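Local coordinates for protein ferritin (Pseudo-nitzschia multiseries, PDB 4IWK) that oxidises ferrous iron at ferroxidase centres and probably stores it as ferric hydroxide inside a shell of 24 subunits, at residues F9-V22 and N64-V76. Residues are numbered along the deposited sequence; the frame is centred on the assembly and turned at random. Where two conformers were deposited one is given.
Sequences FNRQVTQEFTASQV and NIPIELQAVPAPV. With FE (Fe (III) ion), chain G.
One face of the Phe9 ring carries the CD1 methyl of Ile65, 4.2 Å from the centroid and 17° off the ring normal, a CH-pi contact offset toward the rim; Ile67 CD1 sits at the edge of the same ring. Phe17 is met differently, with Leu69 CD2 near its ring plane at CE2 and the CG2 methyl of Val72 against its CB. Val13 fills the interval: its CG2 meets Ile67 CD1 tip to tip at 4.1 Å, and its CG1 faces Leu69 CD2. Val72 holds CG1 anti to its backbone nitrogen (chi1 -167°), which sets that methyl 3.5 Å from Gln21 CG and close to the carbonyl of Phe17. On the polar flank, Thr14 OG1 donates to Gln70 OE1 over a short 2.5 Å, in the carbonyl plane and on a lone pair. The same hydroxyl accepts from a water that in turn accepts from Gln70 N, with 2.9 Å between the water and that nitrogen, so Gln70 is tied to Thr14 through both side chain and backbone. A valine in place of Thr14 would probably leave Gln70 OE1 without this donor and its amide free to turn, and break the water link. Further along, Thr18 OG1 donates to Thr14 O, which also accepts from Thr18 N. Thr18 OG1 lies 3.5 Å from Pro73 CD; Pro75 CG touches Gln21 O. Water joins Thr18 O to Pro73 O. The irregular chain 64-76, part of the long crossing between helices 36-62 and 84-111 of the ferritin four-helix bundle, runs along the side of helix 3-32 turned away from the iron. Glu16 on that helix binds the ferroxidase iron with Glu49 and His52 of helix 36-62, while Phe17 packs on Leu24 and Ile67 on Ile28 of a neighbouring subunit.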
# COMPACT_ATOMS: atom_id res chain seq x y z
N PHE A 9 -50.05 12.70 -24.41
CA PHE A 9 -48.95 12.67 -23.43
C PHE A 9 -49.45 12.16 -22.10
O PHE A 9 -48.88 11.24 -21.50
CB PHE A 9 -48.27 14.05 -23.36
CG PHE A 9 -46.84 13.98 -22.91
CD1 PHE A 9 -45.79 14.15 -23.86
CD2 PHE A 9 -46.55 13.72 -21.58
CE1 PHE A 9 -44.45 14.06 -23.43
CE2 PHE A 9 -45.22 13.65 -21.15
CZ PHE A 9 -44.21 13.81 -22.10
N ASN A 10 -50.56 12.71 -21.61
CA ASN A 10 -51.23 12.23 -20.42
C ASN A 10 -51.55 10.71 -20.56
O ASN A 10 -51.28 9.91 -19.60
CB ASN A 10 -52.48 13.11 -20.19
CG ASN A 10 -52.94 13.14 -18.75
OD1 ASN A 10 -54.08 12.74 -18.43
ND2 ASN A 10 -52.03 13.54 -17.86
N ARG A 11 -52.12 10.29 -21.68
CA ARG A 11 -52.43 8.87 -21.87
C ARG A 11 -51.14 7.97 -21.76
O ARG A 11 -51.21 6.80 -21.45
CB ARG A 11 -53.15 8.59 -23.19
CG ARG A 11 -54.65 8.91 -23.19
CD ARG A 11 -55.04 9.39 -24.59
NE ARG A 11 -56.35 8.93 -25.03
CZ ARG A 11 -56.55 8.14 -26.08
NH1 ARG A 11 -55.52 7.73 -26.84
NH2 ARG A 11 -57.78 7.76 -26.40
N GLN A 12 -50.00 8.53 -22.17
CA GLN A 12 -48.78 7.70 -22.22
C GLN A 12 -48.41 7.36 -20.75
O GLN A 12 -47.95 6.20 -20.47
CB GLN A 12 -47.56 8.40 -22.90
CG GLN A 12 -46.39 7.44 -23.08
CD GLN A 12 -46.75 6.27 -24.02
OE1 GLN A 12 -47.57 6.47 -24.94
NE2 GLN A 12 -46.21 5.10 -23.81
N VAL A 13 -48.55 8.31 -19.85
CA VAL A 13 -48.26 8.03 -18.44
C VAL A 13 -49.19 6.94 -17.98
O VAL A 13 -48.75 5.97 -17.32
CB VAL A 13 -48.49 9.27 -17.53
CG1 VAL A 13 -48.35 8.90 -16.06
CG2 VAL A 13 -47.50 10.40 -17.90
N THR A 14 -50.48 7.08 -18.29
CA THR A 14 -51.41 6.00 -17.93
C THR A 14 -51.01 4.62 -18.50
O THR A 14 -51.08 3.61 -17.78
CB THR A 14 -52.83 6.32 -18.41
OG1 THR A 14 -53.15 7.59 -17.90
CG2 THR A 14 -53.86 5.25 -17.85
N GLN A 15 -50.53 4.59 -19.77
CA GLN A 15 -50.22 3.32 -20.39
C GLN A 15 -48.97 2.69 -19.67
O GLN A 15 -48.93 1.45 -19.49
CB GLN A 15 -49.94 3.59 -21.87
CG GLN A 15 -49.48 2.31 -22.63
CD GLN A 15 -50.54 1.19 -22.60
OE1 GLN A 15 -51.75 1.48 -22.53
NE2 GLN A 15 -50.10 -0.07 -22.56
N GLU A 16 -47.99 3.55 -19.29
CA GLU A 16 -46.77 2.97 -18.65
C GLU A 16 -47.19 2.42 -17.28
O GLU A 16 -46.74 1.30 -16.92
CB GLU A 16 -45.70 4.05 -18.40
CG GLU A 16 -45.15 4.61 -19.77
CD GLU A 16 -44.50 3.66 -20.72
OE1 GLU A 16 -44.08 2.61 -20.25
OE2 GLU A 16 -44.36 4.03 -21.91
N PHE A 17 -48.06 3.14 -16.57
CA PHE A 17 -48.46 2.62 -15.26
C PHE A 17 -49.40 1.41 -15.35
O PHE A 17 -49.31 0.50 -14.48
CB PHE A 17 -49.12 3.72 -14.40
CG PHE A 17 -48.20 4.82 -13.99
CD1 PHE A 17 -46.79 4.67 -13.96
CD2 PHE A 17 -48.76 6.04 -13.59
CE1 PHE A 17 -45.96 5.72 -13.54
CE2 PHE A 17 -47.92 7.08 -13.16
CZ PHE A 17 -46.52 6.90 -13.09
N THR A 18 -50.20 1.34 -16.43
CA THR A 18 -51.04 0.17 -16.71
C THR A 18 -50.14 -1.02 -16.94
O THR A 18 -50.34 -2.11 -16.36
CB THR A 18 -51.92 0.44 -17.95
OG1 THR A 18 -52.80 1.53 -17.62
CG2 THR A 18 -52.73 -0.76 -18.36
N ALA A 19 -49.10 -0.80 -17.74
CA ALA A 19 -48.16 -1.90 -17.99
C ALA A 19 -47.40 -2.31 -16.74
O ALA A 19 -47.24 -3.47 -16.53
CB ALA A 19 -47.14 -1.48 -19.04
N SER A 20 -47.06 -1.37 -15.88
CA SER A 20 -46.43 -1.75 -14.61
C SER A 20 -47.31 -2.72 -13.82
O SER A 20 -46.82 -3.71 -13.24
CB SER A 20 -46.17 -0.47 -13.82
OG SER A 20 -45.52 -0.83 -12.61
N GLN A 21 -48.62 -2.41 -13.80
CA GLN A 21 -49.56 -3.26 -13.02
C GLN A 21 -49.76 -4.59 -13.69
O GLN A 21 -49.94 -5.64 -13.01
CB GLN A 21 -50.95 -2.53 -12.86
CG GLN A 21 -50.88 -1.39 -11.86
CD GLN A 21 -50.70 -2.01 -10.42
OE1 GLN A 21 -49.54 -2.10 -10.00
NE2 GLN A 21 -51.78 -2.43 -9.76
N VAL A 22 -49.79 -4.62 -15.04
CA VAL A 22 -49.90 -5.90 -15.72
C VAL A 22 -48.65 -6.81 -15.43
O VAL A 22 -48.77 -8.05 -15.17
CB VAL A 22 -50.09 -5.68 -17.23
CG1 VAL A 22 -50.03 -7.06 -17.97
CG2 VAL A 22 -51.50 -5.01 -17.49
N ASN A 64 -44.32 22.18 -19.11
CA ASN A 64 -45.66 22.73 -18.88
C ASN A 64 -46.75 22.01 -19.57
O ASN A 64 -47.76 22.59 -20.00
CB ASN A 64 -45.68 24.30 -19.08
CG ASN A 64 -44.54 24.96 -18.37
OD1 ASN A 64 -43.63 25.50 -19.06
ND2 ASN A 64 -44.43 24.79 -17.07
N ILE A 65 -46.67 20.68 -19.59
CA ILE A 65 -47.73 19.84 -20.11
C ILE A 65 -48.49 19.39 -18.82
O ILE A 65 -47.95 18.65 -18.03
CB ILE A 65 -47.16 18.64 -20.89
CG1 ILE A 65 -46.46 19.15 -22.20
CG2 ILE A 65 -48.28 17.63 -21.24
CD1 ILE A 65 -45.67 18.05 -22.95
N PRO A 66 -49.74 19.75 -18.67
CA PRO A 66 -50.33 19.47 -17.35
C PRO A 66 -50.66 17.96 -17.26
O PRO A 66 -51.15 17.37 -18.21
CB PRO A 66 -51.61 20.33 -17.37
CG PRO A 66 -51.40 21.36 -18.42
CD PRO A 66 -50.56 20.70 -19.49
N ILE A 67 -50.35 17.33 -16.15
CA ILE A 67 -50.59 15.93 -15.99
C ILE A 67 -51.79 15.80 -15.03
O ILE A 67 -51.72 16.41 -13.99
CB ILE A 67 -49.35 15.22 -15.34
CG1 ILE A 67 -48.18 15.17 -16.34
CG2 ILE A 67 -49.68 13.78 -14.93
CD1 ILE A 67 -48.46 14.34 -17.62
N GLU A 68 -52.80 15.06 -15.44
CA GLU A 68 -53.89 14.61 -14.55
C GLU A 68 -53.77 13.08 -14.52
O GLU A 68 -54.00 12.42 -15.53
CB GLU A 68 -55.22 15.03 -15.15
CG GLU A 68 -56.06 15.75 -14.13
CD GLU A 68 -55.71 17.24 -14.08
OE1 GLU A 68 -55.95 17.97 -15.08
OE2 GLU A 68 -55.22 17.69 -13.04
N LEU A 69 -53.38 12.57 -13.33
CA LEU A 69 -53.22 11.13 -13.16
C LEU A 69 -54.54 10.41 -13.23
O LEU A 69 -55.49 10.85 -12.57
CB LEU A 69 -52.51 10.82 -11.80
CG LEU A 69 -51.05 11.29 -11.58
CD1 LEU A 69 -50.54 10.86 -10.20
CD2 LEU A 69 -50.20 10.61 -12.69
N GLN A 70 -54.63 9.46 -14.10
CA GLN A 70 -55.85 8.67 -14.28
C GLN A 70 -55.80 7.41 -13.43
O GLN A 70 -54.72 6.99 -12.86
CB GLN A 70 -56.11 8.24 -15.74
CG GLN A 70 -55.95 9.44 -16.73
CD GLN A 70 -56.17 9.00 -18.21
OE1 GLN A 70 -55.27 8.46 -18.96
NE2 GLN A 70 -57.41 9.25 -18.66
N ALA A 71 -56.97 6.81 -13.30
CA ALA A 71 -56.97 5.49 -12.70
C ALA A 71 -56.02 4.55 -13.41
O ALA A 71 -55.94 4.56 -14.66
CB ALA A 71 -58.41 4.90 -12.70
N VAL A 72 -55.36 3.66 -12.62
CA VAL A 72 -54.62 2.56 -13.24
C VAL A 72 -55.48 1.31 -13.20
O VAL A 72 -55.82 0.78 -12.12
CB VAL A 72 -53.26 2.29 -12.53
CG1 VAL A 72 -52.41 1.37 -13.41
CG2 VAL A 72 -52.46 3.60 -12.33
N PRO A 73 -55.97 0.87 -14.34
CA PRO A 73 -57.03 -0.18 -14.31
C PRO A 73 -56.56 -1.47 -13.75
O PRO A 73 -55.34 -1.83 -13.80
CB PRO A 73 -57.38 -0.41 -15.79
CG PRO A 73 -56.41 0.42 -16.55
CD PRO A 73 -55.74 1.44 -15.68
N ALA A 74 -57.50 -2.17 -13.16
CA ALA A 74 -57.22 -3.55 -12.73
C ALA A 74 -56.82 -4.43 -13.89
O ALA A 74 -57.50 -4.48 -14.92
CB ALA A 74 -58.44 -4.16 -12.07
N PRO A 75 -55.71 -5.17 -13.76
CA PRO A 75 -55.38 -6.09 -14.85
C PRO A 75 -56.41 -7.20 -14.98
O PRO A 75 -56.88 -7.71 -13.94
CB PRO A 75 -54.03 -6.71 -14.39
CG PRO A 75 -53.45 -5.73 -13.44
CD PRO A 75 -54.61 -5.05 -12.74
N VAL A 76 -56.74 -7.58 -16.23
CA VAL A 76 -57.80 -8.57 -16.39
C VAL A 76 -57.31 -9.89 -16.98
O VAL A 76 -58.00 -10.90 -16.90
CB VAL A 76 -58.96 -8.01 -17.26
CG1 VAL A 76 -59.64 -6.84 -16.52
CG2 VAL A 76 -58.46 -7.60 -18.63
FE FE G . -42.82 1.25 -21.03
O HOH W 1 -51.40 11.11 -16.87
O HOH W 2 -52.24 8.88 -15.59
O HOH W 3 -42.81 2.26 -22.83
O HOH W 4 -53.43 -2.81 -15.65
O HOH W 5 -54.27 -1.83 -11.00
O HOH W 6 -41.99 -0.41 -22.05